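Local coordinates for ribonuclease VapC (Klebsiella pneumoniae, PDB 7BY3), which probably acts as the toxin of a toxin-antitoxin pair, a magnesium-dependent PIN-domain ribonuclease that cuts RNA, at residues Asn68-Gln71 against Asp72-Glu75; Ile92-Ala95 against Thr96-His100. All blocks are in the same frame, centred on the assembly; numbering follows the deposited sequence.

Contact 1. Residues Asn68-Gln71 against Asp72-Glu75; sequences NISQ and DIAE
With CG set anti to the backbone N in both Gln-71 (chi1 -177°) and Glu-75, and each chain bent at chi2, the amide and the carboxylate meet one helical turn apart. Gln-71 NE2 gives a weak hydrogen bond to Glu-75 OE1 at 3.5 Å, the two planes 32° apart. Glutamate suits this place because its carboxylate also forms a salt bridge with Arg-58 of the second subunit. The backbone starts the helix beneath them: Ala-74 N donates to Ser-70 O at 3.0 Å, and Glu-75 N reaches Gln-71 O at 2.9 Å. Ala-74 is small enough for Met-42 of the second subunit to pack on it. Ser-70 occupies the N-cap position, but its hydroxyl makes no direct capping bond; a water accepts from Asp-72 N at 3.0 Å and is hydrogen-bonded to Ser-70 OG. On the buried side, Ile-69 and Ile-73 cross at about a right angle, CG2 to CG2 4.0 Å, two branched aliphatic chains that also pack on Ile-92 of helix 88-99. Taken together, this is a helix N-terminus whose N-cap serine side chain is linked to the first turn through a water, where strand 65-67 of the PIN domain gives way to helix 71-83.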
ATOM      1  N   ASN B  68      -6.563   1.702  -4.154  1.00 33.20           N
ATOM      2  CA  ASN B  68      -5.606   1.971  -3.088  1.00 34.27           C
ATOM      3  C   ASN B  68      -5.617   0.881  -2.025  1.00 33.53           C
ATOM      4  O   ASN B  68      -6.590   0.139  -1.894  1.00 31.54           O
ATOM      5  CB  ASN B  68      -5.899   3.323  -2.431  1.00 37.11           C
ATOM      6  CG  ASN B  68      -5.954   4.462  -3.429  1.00 43.52           C
ATOM      7  OD1 ASN B  68      -5.213   4.484  -4.411  1.00 42.55           O
ATOM      8  ND2 ASN B  68      -6.835   5.423  -3.176  1.00 48.51           N
ATOM      9  N   ILE B  69      -4.529   0.788  -1.267  1.00 34.86           N
ATOM     10  CA  ILE B  69      -4.469  -0.131  -0.140  1.00 34.67           C
ATOM     11  C   ILE B  69      -4.919   0.588   1.124  1.00 36.58           C
ATOM     12  O   ILE B  69      -4.268   1.522   1.591  1.00 36.27           O
ATOM     13  CB  ILE B  69      -3.052  -0.705   0.066  1.00 32.45           C
ATOM     14  CG1 ILE B  69      -2.519  -1.291  -1.241  1.00 30.35           C
ATOM     15  CG2 ILE B  69      -3.055  -1.760   1.165  1.00 32.29           C
ATOM     16  CD1 ILE B  69      -1.195  -0.711  -1.668  1.00 29.36           C
ATOM     17  N   SER B  70      -6.045   0.141   1.665  1.00 35.89           N
ATOM     18  CA  SER B  70      -6.597   0.707   2.886  1.00 37.58           C
ATOM     19  C   SER B  70      -6.602  -0.343   3.991  1.00 38.79           C
ATOM     20  O   SER B  70      -6.086  -1.444   3.808  1.00 38.10           O
ATOM     21  CB  SER B  70      -8.005   1.244   2.645  1.00 39.89           C
ATOM     22  OG  SER B  70      -8.872   0.202   2.238  1.00 43.53           O
ATOM     23  N   GLN B  71      -7.179   0.009   5.135  1.00 41.92           N
ATOM     24  CA  GLN B  71      -7.073  -0.804   6.343  1.00 39.64           C
ATOM     25  C   GLN B  71      -7.575  -2.245   6.193  1.00 40.94           C
ATOM     26  O   GLN B  71      -6.939  -3.172   6.691  1.00 46.12           O
ATOM     27  CB  GLN B  71      -7.818  -0.122   7.492  1.00 41.08           C
ATOM     28  CG  GLN B  71      -7.710  -0.856   8.816  1.00 40.65           C
ATOM     29  CD  GLN B  71      -6.275  -1.000   9.286  1.00 39.11           C
ATOM     30  OE1 GLN B  71      -5.565  -0.010   9.464  1.00 41.98           O
ATOM     31  NE2 GLN B  71      -5.841  -2.238   9.488  1.00 38.86           N
ATOM     32  N   ASP B  72      -8.706  -2.446   5.526  1.00 40.16           N
ATOM     33  CA  ASP B  72      -9.257  -3.798   5.451  1.00 41.31           C
ATOM     34  C   ASP B  72      -8.881  -4.567   4.184  1.00 38.87           C
ATOM     35  O   ASP B  72      -9.263  -5.725   4.027  1.00 37.94           O
ATOM     36  CB  ASP B  72     -10.775  -3.765   5.618  1.00 48.49           C
ATOM     37  CG  ASP B  72     -11.197  -3.921   7.070  1.00 64.04           C
ATOM     38  OD1 ASP B  72     -10.468  -3.429   7.959  1.00 64.00           O
ATOM     39  OD2 ASP B  72     -12.244  -4.551   7.327  1.00 70.09           O
ATOM     40  N   ILE B  73      -8.131  -3.938   3.286  1.00 37.36           N
ATOM     41  CA  ILE B  73      -7.395  -4.703   2.286  1.00 33.40           C
ATOM     42  C   ILE B  73      -6.183  -5.265   3.007  1.00 31.80           C
ATOM     43  O   ILE B  73      -5.815  -6.427   2.833  1.00 31.86           O
ATOM     44  CB  ILE B  73      -6.963  -3.858   1.072  1.00 32.58           C
ATOM     45  CG1 ILE B  73      -8.128  -3.701   0.096  1.00 33.28           C
ATOM     46  CG2 ILE B  73      -5.787  -4.504   0.356  1.00 28.36           C
ATOM     47  CD1 ILE B  73      -7.915  -2.623  -0.936  1.00 35.55           C
ATOM     48  N   ALA B  74      -5.587  -4.422   3.843  1.00 32.35           N
ATOM     49  CA  ALA B  74      -4.480  -4.821   4.697  1.00 31.66           C
ATOM     50  C   ALA B  74      -4.905  -5.940   5.637  1.00 30.44           C
ATOM     51  O   ALA B  74      -4.137  -6.861   5.902  1.00 30.81           O
ATOM     52  CB  ALA B  74      -3.967  -3.629   5.488  1.00 32.99           C
ATOM     53  N   GLU B  75      -6.134  -5.853   6.134  1.00 31.88           N
ATOM     54  CA  GLU B  75      -6.676  -6.865   7.034  1.00 34.02           C
ATOM     55  C   GLU B  75      -6.743  -8.227   6.352  1.00 31.07           C
ATOM     56  O   GLU B  75      -6.284  -9.231   6.896  1.00 30.75           O
ATOM     57  CB  GLU B  75      -8.068  -6.460   7.520  1.00 37.59           C
ATOM     58  CG  GLU B  75      -8.414  -6.982   8.894  1.00 38.59           C
ATOM     59  CD  GLU B  75      -7.579  -6.330   9.970  1.00 37.27           C
ATOM     60  OE1 GLU B  75      -7.711  -5.104  10.159  1.00 38.15           O
ATOM     61  OE2 GLU B  75      -6.784  -7.040  10.619  1.00 38.60           O
TER
HETATM   62  O   HOH W   1     -10.064   0.168   5.083  1.00 43.70           O

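Contact 2. Residues Ile92-Ala95 against Thr96-His100; sequences IILA and TAQLH
Thr-96 and Ile-92 form the tight part of this helical turn, because one carbonyl takes two donors. Thr-96 N reaches Ile-92 O at 2.9 Å, and Thr-96 OG1 donates to the same Ile-92 O at 2.8 Å, the two arriving from opposite faces of the carbonyl plane. The chi1 of -64° sets the hydroxyl beside the backbone N and turns it back onto the preceding turn, so threonine can sit in a buried, largely apolar place with its polar atom satisfied. Small Ala-95 and Ala-97 let neighbouring parts of the fold come close to the helix, while the backbone ladder continues through Gln-98 N to Leu-94 O at 3.0 Å and Leu-99 N to Ala-95 O at 3.1 Å.

The partly exposed end is looser. Beyond CG, which still lies 3.2 Å from Leu-94 O, the Gln-98 chain runs extended and brings NE2 no nearer than 4.3 Å to Leu-94 CG, while OE1 has a weak hydrogen bond with Arg-76. At the helix end, His-100 ND1 donates to Thr-96 O at 3.2 Å, with the acceptor at the ring edge and close to the ring plane; the backbone bond from His-100 N to that oxygen is weak, so the imidazole supplements it. Helix 88-99 thus lies between strand 6-8, where Leu-7 meets Ile-93, Thr-96 and Ala-97, and helix 71-83, where Ser-77 packs on Ile-92 and Ala-95.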
ATOM      1  N   ILE B  92      -1.653  -8.824  -1.048  1.00 26.35           N
ATOM      2  CA  ILE B  92      -2.359  -7.552  -1.141  1.00 26.48           C
ATOM      3  C   ILE B  92      -3.157  -7.457  -2.440  1.00 26.05           C
ATOM      4  O   ILE B  92      -4.296  -6.989  -2.448  1.00 26.10           O
ATOM      5  CB  ILE B  92      -1.380  -6.362  -1.034  1.00 26.07           C
ATOM      6  CG1 ILE B  92      -0.741  -6.332   0.356  1.00 25.74           C
ATOM      7  CG2 ILE B  92      -2.092  -5.049  -1.303  1.00 26.69           C
ATOM      8  CD1 ILE B  92       0.397  -5.350   0.490  1.00 26.92           C
ATOM      9  N   ILE B  93      -2.561  -7.919  -3.534  1.00 25.29           N
ATOM     10  CA  ILE B  93      -3.230  -7.907  -4.829  1.00 25.71           C
ATOM     11  C   ILE B  93      -4.396  -8.898  -4.839  1.00 26.13           C
ATOM     12  O   ILE B  93      -5.450  -8.625  -5.415  1.00 27.21           O
ATOM     13  CB  ILE B  93      -2.236  -8.223  -5.967  1.00 25.89           C
ATOM     14  CG1 ILE B  93      -1.334  -7.013  -6.217  1.00 27.11           C
ATOM     15  CG2 ILE B  93      -2.965  -8.578  -7.249  1.00 27.41           C
ATOM     16  CD1 ILE B  93      -0.209  -7.272  -7.186  1.00 30.17           C
ATOM     17  N   LEU B  94      -4.217 -10.036  -4.176  1.00 25.90           N
ATOM     18  CA  LEU B  94      -5.286 -11.021  -4.054  1.00 25.34           C
ATOM     19  C   LEU B  94      -6.388 -10.519  -3.123  1.00 25.45           C
ATOM     20  O   LEU B  94      -7.570 -10.757  -3.363  1.00 25.68           O
ATOM     21  CB  LEU B  94      -4.734 -12.359  -3.554  1.00 25.61           C
ATOM     22  CG  LEU B  94      -5.739 -13.507  -3.426  1.00 26.56           C
ATOM     23  CD1 LEU B  94      -6.468 -13.738  -4.741  1.00 27.67           C
ATOM     24  CD2 LEU B  94      -5.052 -14.782  -2.964  1.00 24.89           C
ATOM     25  N   ALA B  95      -5.995  -9.820  -2.061  1.00 25.77           N
ATOM     26  CA  ALA B  95      -6.952  -9.241  -1.120  1.00 26.14           C
ATOM     27  C   ALA B  95      -7.796  -8.168  -1.792  1.00 26.53           C
ATOM     28  O   ALA B  95      -8.994  -8.049  -1.536  1.00 27.69           O
ATOM     29  CB  ALA B  95      -6.228  -8.665   0.084  1.00 26.25           C
ATOM     30  N   THR B  96      -7.154  -7.387  -2.651  1.00 27.10           N
ATOM     31  CA  THR B  96      -7.829  -6.337  -3.397  1.00 26.46           C
ATOM     32  C   THR B  96      -8.887  -6.927  -4.327  1.00 28.21           C
ATOM     33  O   THR B  96      -9.994  -6.399  -4.437  1.00 30.12           O
ATOM     34  CB  THR B  96      -6.818  -5.505  -4.212  1.00 26.05           C
ATOM     35  OG1 THR B  96      -5.926  -4.831  -3.316  1.00 25.95           O
ATOM     36  CG2 THR B  96      -7.531  -4.477  -5.071  1.00 27.24           C
ATOM     37  N   ALA B  97      -8.548  -8.035  -4.978  1.00 28.79           N
ATOM     38  CA  ALA B  97      -9.470  -8.702  -5.892  1.00 29.19           C
ATOM     39  C   ALA B  97     -10.682  -9.259  -5.153  1.00 31.58           C
ATOM     40  O   ALA B  97     -11.820  -9.065  -5.579  1.00 33.62           O
ATOM     41  CB  ALA B  97      -8.757  -9.812  -6.646  1.00 28.04           C
ATOM     42  N   GLN B  98     -10.429  -9.950  -4.045  1.00 30.91           N
ATOM     43  CA  GLN B  98     -11.491 -10.557  -3.250  1.00 31.27           C
ATOM     44  C   GLN B  98     -12.497  -9.533  -2.742  1.00 32.86           C
ATOM     45  O   GLN B  98     -13.704  -9.707  -2.903  1.00 36.75           O
ATOM     46  CB  GLN B  98     -10.907 -11.319  -2.060  1.00 29.94           C
ATOM     47  CG  GLN B  98     -10.100 -12.544  -2.426  1.00 27.86           C
ATOM     48  CD  GLN B  98      -9.859 -13.443  -1.235  1.00 25.56           C
ATOM     49  OE1 GLN B  98     -10.078 -13.045  -0.091  1.00 25.39           O
ATOM     50  NE2 GLN B  98      -9.408 -14.662  -1.495  1.00 27.16           N
ATOM     51  N   LEU B  99     -11.990  -8.471  -2.123  1.00 32.37           N
ATOM     52  CA  LEU B  99     -12.841  -7.455  -1.518  1.00 33.83           C
ATOM     53  C   LEU B  99     -13.778  -6.823  -2.542  1.00 34.73           C
ATOM     54  O   LEU B  99     -14.940  -6.545  -2.246  1.00 36.83           O
ATOM     55  CB  LEU B  99     -11.987  -6.372  -0.855  1.00 33.72           C
ATOM     56  CG  LEU B  99     -11.246  -6.747   0.434  1.00 32.51           C
ATOM     57  CD1 LEU B  99     -11.061  -5.523   1.312  1.00 35.29           C
ATOM     58  CD2 LEU B  99     -11.970  -7.847   1.194  1.00 32.95           C
ATOM     59  N   HIS B 100     -13.267  -6.602  -3.747  1.00 34.97           N
ATOM     60  CA  HIS B 100     -14.043  -5.969  -4.808  1.00 35.90           C
ATOM     61  C   HIS B 100     -14.704  -6.976  -5.745  1.00 37.12           C
ATOM     62  O   HIS B 100     -15.301  -6.591  -6.750  1.00 38.88           O
ATOM     63  CB  HIS B 100     -13.159  -5.006  -5.598  1.00 34.25           C
ATOM     64  CG  HIS B 100     -12.797  -3.772  -4.837  1.00 34.40           C
ATOM     65  ND1 HIS B 100     -11.748  -3.723  -3.945  1.00 33.69           N
ATOM     66  CD2 HIS B 100     -13.362  -2.537  -4.819  1.00 34.65           C
ATOM     67  CE1 HIS B 100     -11.676  -2.515  -3.418  1.00 34.39           C
ATOM     68  NE2 HIS B 100     -12.639  -1.778  -3.931  1.00 33.91           N
TER

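The centres of contacts 1 and 2 lie about 9 Å apart, and the two touch directly where helix 71-83 packs on helix 88-99, the next helix in the chain. Ile-73 joins them: its CG1 is 3.7 Å from Leu-99 CD1, and its carbonyl O lies 3.6 Å from Ala-95 CB. Their relation to the predicted magnesium site differs. In contact 2 the side chain of Ile-93 comes within about 3 Å of that of Asp-9 and about 6 Å of that of Asp-90. In contact 1 the side chain of Ile-73 is about 12 Å from that of Asp-90, and that of Ile-69 about 12 Å from that of Asp-9; this contact faces the second subunit, where Ile-69 meets its own counterpart.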